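Local coordinates for protein helicase of the snf2/rad54 family (Sulfolobus solfataricus, PDB 1Z5Z) that probably couples ATP hydrolysis to movement along double-stranded DNA, as SWI2/SNF2 ATPases do, the modelled part being the C-terminal domain of the ATPase core, at residues A[140-145]-A[169-174]; A[117-122]-A[189-194]; A[154-159]-A[179-184]. All coordinates share one frame; numbering follows the deposited sequence.

Overall arrangement
All three contacts belong to one parallel sheet and its connections in the helicase C-terminal domain. Contact 1 joins the edge strand 142-143 to strand 167-171. Contact 2 lies on the far side of that second strand, where strand 115-119 meets the loop leaving strand 186-189; the centres of contacts 1 and 2 are about 9 Å apart. The backbones touch directly, with Val172 N 2.9 Å from Thr119 O, a probable hydrogen bond. Contact 3 packs the helix between the strands of contact 1 against the loop 179-184, which follows strand 167-171, its centre about 12 Å from that of contact 1 and about 17 Å from that of contact 2. Contacts 1 and 3 interlock where Leu143 CD1 lies 3.7 Å from Ile156 CG1.

Contact 1. Residues A[140-145]-A[169-174]; sequences VPFLYG and VLSVKA
Leu143 sits between two strand residues of 169-174, giving its N-H to Val169 O at 2.7 Å and taking the N-H of Ser171 on its own O. A third bond, from Val169 N to Pro141 O at 2.9 Å, completes the parallel pairing. Beyond the last direct bond a water carries the pairing on, accepting from Gly145 N and donating to Ser171 O. Side chains fill both faces. On one, Leu143 and Leu170 run alongside one another from neighbouring strands, with CD1 of Leu143 3.8 Å from CD2 of Leu170. On the other, Phe142 swings its ring along the strand with CG anti to the backbone N (chi1 179°), which brings CD2 to 3.9 Å from Val169 CG1 and CE2 near Ser171 CB. The ring meets 169-174 with its edge, while Tyr144 CD1 stands over one of its faces. Farther back, Val140 CG1 touches Val169 CG2 at 3.6 Å. This is the strand pairing of a beta-alpha-beta unit, strand 142-143, helix 149-161 and strand 167-171. Helix 149-161 covers Leu143 through Arg152, Ile155 and Ile156; helix 122-136 packs on Val140, Phe142 and Ser171; and strand 115-119 flanks Leu170 from beyond.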
loop_
_atom_site.group_PDB
_atom_site.type_symbol
_atom_site.label_atom_id
_atom_site.label_comp_id
_atom_site.label_asym_id
_atom_site.label_seq_id
_atom_site.Cartn_x
_atom_site.Cartn_y
_atom_site.Cartn_z
ATOM N N VAL A 140 18.636 0.147 6.396
ATOM C CA VAL A 140 17.526 0.015 5.447
ATOM C C VAL A 140 17.518 1.201 4.474
ATOM O O VAL A 140 16.944 2.248 4.759
ATOM C CB VAL A 140 16.167 -0.068 6.206
ATOM C CG1 VAL A 140 14.959 -0.099 5.203
ATOM C CG2 VAL A 140 16.176 -1.313 7.127
ATOM N N PRO A 141 18.190 1.054 3.327
ATOM C CA PRO A 141 18.216 2.142 2.353
ATOM C C PRO A 141 16.802 2.449 1.872
ATOM O O PRO A 141 15.978 1.532 1.677
ATOM C CB PRO A 141 19.147 1.621 1.259
ATOM C CG PRO A 141 19.306 0.137 1.579
ATOM C CD PRO A 141 19.159 -0.009 3.001
ATOM N N PHE A 142 16.524 3.734 1.700
ATOM C CA PHE A 142 15.195 4.214 1.324
ATOM C C PHE A 142 15.164 4.987 -0.007
ATOM O O PHE A 142 15.697 6.095 -0.073
ATOM C CB PHE A 142 14.688 5.136 2.454
ATOM C CG PHE A 142 13.334 5.729 2.210
ATOM C CD1 PHE A 142 13.002 6.972 2.742
ATOM C CD2 PHE A 142 12.384 5.047 1.468
ATOM C CE1 PHE A 142 11.726 7.535 2.532
ATOM C CE2 PHE A 142 11.108 5.591 1.248
ATOM C CZ PHE A 142 10.773 6.836 1.781
ATOM N N LEU A 143 14.559 4.425 -1.056
ATOM C CA LEU A 143 14.441 5.157 -2.340
ATOM C C LEU A 143 13.126 5.943 -2.481
ATOM O O LEU A 143 12.047 5.398 -2.275
ATOM C CB LEU A 143 14.526 4.206 -3.544
ATOM C CG LEU A 143 15.888 3.743 -4.081
ATOM C CD1 LEU A 143 15.690 2.895 -5.334
ATOM C CD2 LEU A 143 16.756 4.943 -4.442
ATOM N N TYR A 144 13.219 7.234 -2.811
ATOM C CA TYR A 144 12.033 8.062 -3.057
ATOM C C TYR A 144 12.401 9.065 -4.166
ATOM O O TYR A 144 13.586 9.291 -4.459
ATOM C CB TYR A 144 11.523 8.775 -1.788
ATOM C CG TYR A 144 12.551 9.605 -1.039
ATOM C CD1 TYR A 144 13.446 9.009 -0.152
ATOM C CD2 TYR A 144 12.627 10.998 -1.221
ATOM C CE1 TYR A 144 14.389 9.769 0.541
ATOM C CE2 TYR A 144 13.576 11.772 -0.531
ATOM C CZ TYR A 144 14.455 11.151 0.352
ATOM O OH TYR A 144 15.398 11.898 1.056
ATOM N N GLY A 145 11.374 9.615 -4.795
ATOM C CA GLY A 145 11.534 10.541 -5.908
ATOM C C GLY A 145 12.451 11.748 -5.750
ATOM O O GLY A 145 13.168 12.079 -6.693
ATOM N N VAL A 169 13.641 0.038 0.842
ATOM C CA VAL A 169 12.249 0.481 0.859
ATOM C C VAL A 169 12.138 1.488 -0.276
ATOM O O VAL A 169 13.059 2.278 -0.512
ATOM C CB VAL A 169 11.845 1.119 2.233
ATOM C CG1 VAL A 169 10.464 1.704 2.136
ATOM C CG2 VAL A 169 11.851 0.056 3.354
ATOM N N LEU A 170 11.045 1.399 -1.022
ATOM C CA LEU A 170 10.830 2.297 -2.161
ATOM C C LEU A 170 9.451 2.911 -2.105
ATOM O O LEU A 170 8.452 2.217 -1.911
ATOM C CB LEU A 170 10.929 1.526 -3.481
ATOM C CG LEU A 170 12.251 0.778 -3.739
ATOM C CD1 LEU A 170 12.167 -0.706 -3.275
ATOM C CD2 LEU A 170 12.507 0.852 -5.204
ATOM N N SER A 171 9.383 4.219 -2.255
ATOM C CA SER A 171 8.081 4.827 -2.268
ATOM C C SER A 171 7.986 5.349 -3.675
ATOM O O SER A 171 8.857 6.104 -4.112
ATOM C CB SER A 171 7.997 5.968 -1.261
ATOM O OG SER A 171 8.488 7.159 -1.839
ATOM N N VAL A 172 6.989 4.875 -4.410
ATOM C CA VAL A 172 6.763 5.311 -5.788
ATOM C C VAL A 172 5.457 6.097 -5.771
ATOM O O VAL A 172 4.379 5.515 -5.604
ATOM C CB VAL A 172 6.626 4.089 -6.752
ATOM C CG1 VAL A 172 6.509 4.589 -8.199
ATOM C CG2 VAL A 172 7.844 3.132 -6.591
ATOM N N LYS A 173 5.552 7.412 -5.908
ATOM C CA LYS A 173 4.363 8.275 -5.904
ATOM C C LYS A 173 3.575 8.072 -7.185
ATOM O O LYS A 173 4.047 7.415 -8.096
ATOM C CB LYS A 173 4.757 9.758 -5.799
ATOM C CG LYS A 173 5.117 10.255 -4.389
ATOM C CD LYS A 173 5.596 11.703 -4.485
ATOM N N ALA A 174 2.372 8.638 -7.250
ATOM C CA ALA A 174 1.556 8.521 -8.459
ATOM C C ALA A 174 2.298 9.359 -9.492
ATOM O O ALA A 174 2.718 10.481 -9.202
ATOM C CB ALA A 174 0.145 9.076 -8.215
HETATM O O HOH W 1 8.689 8.918 -4.605
#

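Contact 2. Residues A[117-122]-A[189-194]; sequences IFTQFV and HFDRWW
Phe118 and Trp193 bury more surface here than any other residues, and they meet with planes near parallel (11°) but slid so far apart that the rings barely overlap: CD2 of Phe118 lies over one face of the indole, toward its rim, 3.7 Å from Trp193 CZ2. Trp193 CG lies between its backbone N and carbonyl carbon (chi1 62°), which brings the indole over Phe118. Phe118 CB presses close as well, 3.2 Å from Trp193 NE1. The opposite indole face is covered by Trp194 CB. What fixes the indole's rotation is its NE1-H, which runs nearly straight to His189 ND1 at 2.9 Å, within the indole plane but tilted from that of the imidazole. His189 in turn sets CE1 against Phe118 CD1, at an oblique ring angle, so the three aromatic groups form one cluster. Gln120 is the third large contributor; its CB meets Trp193 CB at 3.7 Å, and its backbone N-H goes to Asp191 OD2. Asp191 uses both carboxylate oxygens, each through its syn lone pair, for OD1 accepts a hydrogen bond from Thr119 OG1 at 2.7 Å. That same OG1 accepts from Phe121 N in an ST turn; Phe121 stands at the N-cap position just before helix 122-136. With an alanine here instead of Asp191, the Thr119 hydroxyl and the Gln120 N-H would probably both lose their acceptor, and the end of the strand would be held less firmly to the loop. The backbones pair in parallel at Phe118 and His189, with Phe190 N bonded to Phe118 O. Strand 115-119 is flanked on its other edge by strand 167-171; Phe190 packs on helix 122-136 and strand 216-222, and Phe121 rests on helix 61-78.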
loop_
_atom_site.group_PDB
_atom_site.type_symbol
_atom_site.label_atom_id
_atom_site.label_comp_id
_atom_site.label_asym_id
_atom_site.label_seq_id
_atom_site.Cartn_x
_atom_site.Cartn_y
_atom_site.Cartn_z
ATOM N N ILE A 117 10.582 -3.603 -0.349
ATOM C CA ILE A 117 9.217 -3.271 0.055
ATOM C C ILE A 117 8.788 -1.956 -0.652
ATOM O O ILE A 117 9.461 -0.933 -0.529
ATOM C CB ILE A 117 9.115 -3.081 1.592
ATOM C CG1 ILE A 117 9.626 -4.350 2.314
ATOM C CG2 ILE A 117 7.637 -2.749 1.959
ATOM C CD1 ILE A 117 9.991 -4.156 3.830
ATOM N N PHE A 118 7.677 -2.000 -1.383
ATOM C CA PHE A 118 7.198 -0.845 -2.144
ATOM C C PHE A 118 5.956 -0.265 -1.518
ATOM O O PHE A 118 5.124 -1.014 -1.014
ATOM C CB PHE A 118 6.784 -1.256 -3.591
ATOM C CG PHE A 118 7.951 -1.594 -4.530
ATOM C CD1 PHE A 118 8.573 -2.830 -4.483
ATOM C CD2 PHE A 118 8.387 -0.663 -5.471
ATOM C CE1 PHE A 118 9.642 -3.157 -5.387
ATOM C CE2 PHE A 118 9.429 -0.954 -6.359
ATOM C CZ PHE A 118 10.061 -2.212 -6.318
ATOM N N THR A 119 5.811 1.060 -1.563
ATOM C CA THR A 119 4.592 1.710 -1.093
ATOM C C THR A 119 4.391 2.959 -1.960
ATOM O O THR A 119 5.347 3.472 -2.545
ATOM C CB THR A 119 4.643 2.133 0.411
ATOM O OG1 THR A 119 3.556 3.014 0.665
ATOM C CG2 THR A 119 5.933 2.878 0.768
ATOM N N GLN A 120 3.155 3.438 -2.070
ATOM C CA GLN A 120 2.876 4.619 -2.903
ATOM C C GLN A 120 3.041 5.894 -2.086
ATOM O O GLN A 120 2.930 6.988 -2.642
ATOM C CB GLN A 120 1.426 4.581 -3.415
ATOM C CG GLN A 120 0.365 4.675 -2.315
ATOM C CD GLN A 120 -1.013 4.259 -2.826
ATOM O OE1 GLN A 120 -1.402 3.083 -2.753
ATOM N NE2 GLN A 120 -1.743 5.202 -3.347
ATOM N N PHE A 121 3.259 5.764 -0.769
ATOM C CA PHE A 121 3.401 6.957 0.086
ATOM C C PHE A 121 4.805 7.139 0.678
ATOM O O PHE A 121 5.331 6.245 1.370
ATOM C CB PHE A 121 2.430 6.889 1.268
ATOM C CG PHE A 121 0.962 6.804 0.880
ATOM C CD1 PHE A 121 0.212 5.704 1.254
ATOM C CD2 PHE A 121 0.326 7.855 0.193
ATOM C CE1 PHE A 121 -1.159 5.610 0.968
ATOM C CE2 PHE A 121 -1.069 7.770 -0.094
ATOM C CZ PHE A 121 -1.802 6.636 0.297
ATOM N N VAL A 122 5.409 8.298 0.444
ATOM C CA VAL A 122 6.729 8.547 0.984
ATOM C C VAL A 122 6.685 8.386 2.509
ATOM O O VAL A 122 7.636 7.868 3.110
ATOM C CB VAL A 122 7.232 10.008 0.683
ATOM C CG1 VAL A 122 8.523 10.234 1.386
ATOM C CG2 VAL A 122 7.426 10.260 -0.820
ATOM N N HIS A 189 4.603 -5.868 -1.750
ATOM C CA HIS A 189 3.903 -4.691 -2.256
ATOM C C HIS A 189 2.968 -4.280 -1.113
ATOM O O HIS A 189 1.908 -4.848 -0.907
ATOM C CB HIS A 189 3.201 -5.020 -3.566
ATOM C CG HIS A 189 4.167 -5.302 -4.681
ATOM N ND1 HIS A 189 5.054 -4.354 -5.151
ATOM C CD2 HIS A 189 4.442 -6.444 -5.355
ATOM C CE1 HIS A 189 5.834 -4.903 -6.067
ATOM N NE2 HIS A 189 5.481 -6.170 -6.211
ATOM N N PHE A 190 3.419 -3.306 -0.329
ATOM C CA PHE A 190 2.690 -2.857 0.863
ATOM C C PHE A 190 1.303 -2.316 0.582
ATOM O O PHE A 190 0.379 -2.482 1.388
ATOM C CB PHE A 190 3.523 -1.816 1.586
ATOM C CG PHE A 190 3.163 -1.656 3.023
ATOM C CD1 PHE A 190 3.717 -2.512 3.983
ATOM C CD2 PHE A 190 2.283 -0.674 3.431
ATOM C CE1 PHE A 190 3.410 -2.383 5.325
ATOM C CE2 PHE A 190 1.948 -0.529 4.791
ATOM C CZ PHE A 190 2.515 -1.379 5.743
ATOM N N ASP A 191 1.151 -1.640 -0.558
ATOM C CA ASP A 191 -0.158 -1.126 -0.964
ATOM C C ASP A 191 -0.134 -1.072 -2.495
ATOM O O ASP A 191 0.924 -1.276 -3.106
ATOM C CB ASP A 191 -0.461 0.252 -0.331
ATOM C CG ASP A 191 0.669 1.225 -0.498
ATOM O OD1 ASP A 191 1.138 1.777 0.522
ATOM O OD2 ASP A 191 1.092 1.442 -1.660
ATOM N N ARG A 192 -1.289 -0.823 -3.095
ATOM C CA ARG A 192 -1.425 -0.829 -4.539
ATOM C C ARG A 192 -0.836 0.388 -5.213
ATOM O O ARG A 192 -1.562 1.274 -5.594
ATOM C CB ARG A 192 -2.909 -0.980 -4.918
ATOM C CG ARG A 192 -3.075 -1.796 -6.214
ATOM C CD ARG A 192 -4.503 -1.946 -6.694
ATOM N NE ARG A 192 -4.581 -3.096 -7.597
ATOM C CZ ARG A 192 -4.856 -4.347 -7.216
ATOM N NH1 ARG A 192 -4.890 -5.310 -8.122
ATOM N NH2 ARG A 192 -5.126 -4.642 -5.945
ATOM N N TRP A 193 0.488 0.421 -5.359
ATOM C CA TRP A 193 1.187 1.578 -5.956
ATOM C C TRP A 193 1.325 1.499 -7.477
ATOM O O TRP A 193 1.580 2.500 -8.159
ATOM C CB TRP A 193 2.610 1.655 -5.406
ATOM C CG TRP A 193 3.460 0.432 -5.762
ATOM C CD1 TRP A 193 3.560 -0.728 -5.054
ATOM C CD2 TRP A 193 4.290 0.261 -6.927
ATOM N NE1 TRP A 193 4.385 -1.607 -5.695
ATOM C CE2 TRP A 193 4.850 -1.033 -6.850
ATOM C CE3 TRP A 193 4.607 1.079 -8.037
ATOM C CZ2 TRP A 193 5.726 -1.540 -7.831
ATOM C CZ3 TRP A 193 5.475 0.575 -9.020
ATOM C CH2 TRP A 193 6.022 -0.722 -8.910
ATOM N N TRP A 194 1.217 0.278 -7.980
ATOM C CA TRP A 194 1.442 -0.004 -9.384
ATOM C C TRP A 194 0.354 0.322 -10.378
ATOM O O TRP A 194 -0.836 0.507 -10.056
ATOM C CB TRP A 194 1.858 -1.477 -9.550
ATOM C CG TRP A 194 0.737 -2.438 -9.357
ATOM C CD1 TRP A 194 -0.204 -2.820 -10.294
ATOM C CD2 TRP A 194 0.394 -3.116 -8.145
ATOM N NE1 TRP A 194 -1.095 -3.691 -9.729
ATOM C CE2 TRP A 194 -0.754 -3.890 -8.412
ATOM C CE3 TRP A 194 0.948 -3.141 -6.849
ATOM C CZ2 TRP A 194 -1.359 -4.679 -7.439
ATOM C CZ3 TRP A 194 0.343 -3.924 -5.877
ATOM C CH2 TRP A 194 -0.797 -4.685 -6.176
#

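Contact 3. Residues A[154-159]-A[179-184]; sequences DIISKF and INLTSA
Ile156 and Ile179 reach toward each other tip to tip, their CD1 methyls 3.4 Å apart, tighter than ordinary van der Waals contact. Aliphatic packing continues two residues on in the loop, where Ile156 CG2 meets Leu181 CD2 at 4.1 Å, the two side chains crossing at about a right angle. Ile156 thus sends one branch to each of two loop residues: CG1 and CD1 go to Ile179, CG2 to Leu181.

The aromatic contact belongs to Phe159, which buries the most surface of any residue here. Phe159 CG lies opposite its own N (chi1 179°), which carries the ring across to the loop, and CE1 does most of the touching. Ala184 N lies at the ring edge, 3.7 Å from Phe159 CE1, and the alanine methyl packs on the same atom at 3.8 Å. Leu181 CB approaches Phe159 CE1 obliquely, at 4.1 Å.

The polar bonds lie within the turn or run to residues just beyond the two segments. Ala184 N is bonded to Leu181 O at 3.1 Å, closing a type I turn that presents both residues to the ring. Ser183 OG bonds to Gln160 O and Thr182 OG1 to Gln160 NE2, tying the turn to the helix residue just after Phe159. Lys114 makes a cation-pi contact with Phe159 and a hydrogen bond to its O.

Here the helix of a right-handed beta-alpha-beta crossover packs against the loop running from strand 167-171 to strand 186-189, an arrangement consistent with the RecA-like domain of SWI2/SNF2 ATPases.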
loop_
_atom_site.group_PDB
_atom_site.type_symbol
_atom_site.label_atom_id
_atom_site.label_comp_id
_atom_site.label_asym_id
_atom_site.label_seq_id
_atom_site.Cartn_x
_atom_site.Cartn_y
_atom_site.Cartn_z
ATOM N N ASP A 154 23.530 5.297 -6.052
ATOM C CA ASP A 154 24.379 4.747 -5.004
ATOM C C ASP A 154 23.605 3.780 -4.158
ATOM O O ASP A 154 24.135 2.746 -3.779
ATOM C CB ASP A 154 24.928 5.848 -4.084
ATOM C CG ASP A 154 26.104 6.608 -4.704
ATOM O OD1 ASP A 154 26.503 7.651 -4.126
ATOM O OD2 ASP A 154 26.622 6.161 -5.748
ATOM N N ILE A 155 22.354 4.122 -3.842
ATOM C CA ILE A 155 21.544 3.227 -3.021
ATOM C C ILE A 155 21.213 1.961 -3.800
ATOM O O ILE A 155 21.224 0.874 -3.240
ATOM C CB ILE A 155 20.205 3.893 -2.561
ATOM C CG1 ILE A 155 20.476 4.784 -1.344
ATOM C CG2 ILE A 155 19.147 2.802 -2.205
ATOM C CD1 ILE A 155 19.315 5.705 -0.975
ATOM N N ILE A 156 20.903 2.110 -5.084
ATOM C CA ILE A 156 20.545 0.947 -5.916
ATOM C C ILE A 156 21.720 -0.002 -6.064
ATOM O O ILE A 156 21.569 -1.231 -6.055
ATOM C CB ILE A 156 20.107 1.377 -7.319
ATOM C CG1 ILE A 156 18.698 1.967 -7.258
ATOM C CG2 ILE A 156 20.160 0.168 -8.275
ATOM C CD1 ILE A 156 18.354 2.903 -8.378
ATOM N N SER A 157 22.894 0.586 -6.235
ATOM C CA SER A 157 24.120 -0.179 -6.390
ATOM C C SER A 157 24.381 -0.916 -5.074
ATOM O O SER A 157 24.718 -2.115 -5.042
ATOM C CB SER A 157 25.268 0.789 -6.736
ATOM O OG SER A 157 26.522 0.238 -6.386
ATOM N N LYS A 158 24.180 -0.206 -3.972
ATOM C CA LYS A 158 24.399 -0.820 -2.687
ATOM C C LYS A 158 23.484 -2.028 -2.455
ATOM O O LYS A 158 23.921 -3.051 -1.912
ATOM C CB LYS A 158 24.196 0.183 -1.577
ATOM C CG LYS A 158 24.373 -0.422 -0.213
ATOM C CD LYS A 158 23.892 0.509 0.892
ATOM C CE LYS A 158 24.769 1.738 1.056
ATOM N NZ LYS A 158 24.215 2.643 2.101
ATOM N N PHE A 159 22.219 -1.934 -2.855
ATOM C CA PHE A 159 21.315 -3.058 -2.630
ATOM C C PHE A 159 21.609 -4.179 -3.604
ATOM O O PHE A 159 21.569 -5.330 -3.236
ATOM C CB PHE A 159 19.846 -2.639 -2.787
ATOM C CG PHE A 159 18.861 -3.774 -2.597
ATOM C CD1 PHE A 159 18.342 -4.452 -3.693
ATOM C CD2 PHE A 159 18.483 -4.192 -1.320
ATOM C CE1 PHE A 159 17.455 -5.537 -3.525
ATOM C CE2 PHE A 159 17.600 -5.279 -1.133
ATOM C CZ PHE A 159 17.086 -5.949 -2.242
ATOM N N ILE A 179 10.943 0.151 -10.412
ATOM C CA ILE A 179 12.323 -0.222 -10.724
ATOM C C ILE A 179 12.384 -1.749 -10.611
ATOM O O ILE A 179 11.594 -2.359 -9.892
ATOM C CB ILE A 179 13.294 0.419 -9.721
ATOM C CG1 ILE A 179 14.731 0.108 -10.079
ATOM C CG2 ILE A 179 13.029 -0.131 -8.324
ATOM C CD1 ILE A 179 15.711 1.073 -9.410
ATOM N N ASN A 180 13.316 -2.366 -11.313
ATOM C CA ASN A 180 13.436 -3.816 -11.278
ATOM C C ASN A 180 14.740 -4.183 -10.582
ATOM O O ASN A 180 15.789 -4.246 -11.209
ATOM C CB ASN A 180 13.367 -4.377 -12.721
ATOM C CG ASN A 180 13.646 -5.871 -12.787
ATOM O OD1 ASN A 180 13.402 -6.592 -11.830
ATOM N ND2 ASN A 180 14.155 -6.337 -13.924
ATOM N N LEU A 181 14.665 -4.414 -9.271
ATOM C CA LEU A 181 15.852 -4.737 -8.481
ATOM C C LEU A 181 16.053 -6.250 -8.526
ATOM O O LEU A 181 15.488 -6.960 -7.716
ATOM C CB LEU A 181 15.660 -4.251 -7.036
ATOM C CG LEU A 181 15.618 -2.719 -6.908
ATOM C CD1 LEU A 181 15.015 -2.310 -5.581
ATOM C CD2 LEU A 181 17.036 -2.163 -7.091
ATOM N N THR A 182 16.857 -6.721 -9.476
ATOM C CA THR A 182 17.091 -8.155 -9.656
ATOM C C THR A 182 17.723 -8.888 -8.475
ATOM O O THR A 182 17.614 -10.114 -8.369
ATOM C CB THR A 182 17.951 -8.412 -10.895
ATOM O OG1 THR A 182 19.090 -7.564 -10.840
ATOM C CG2 THR A 182 17.166 -8.093 -12.172
ATOM N N SER A 183 18.391 -8.170 -7.584
ATOM C CA SER A 183 18.967 -8.879 -6.453
ATOM C C SER A 183 17.958 -9.205 -5.377
ATOM O O SER A 183 18.273 -9.989 -4.500
ATOM C CB SER A 183 20.128 -8.102 -5.863
ATOM O OG SER A 183 21.097 -7.899 -6.878
ATOM N N ALA A 184 16.744 -8.638 -5.431
ATOM C CA ALA A 184 15.747 -8.974 -4.421
ATOM C C ALA A 184 15.170 -10.394 -4.654
ATOM O O ALA A 184 14.832 -10.776 -5.779
ATOM C CB ALA A 184 14.607 -7.932 -4.426
#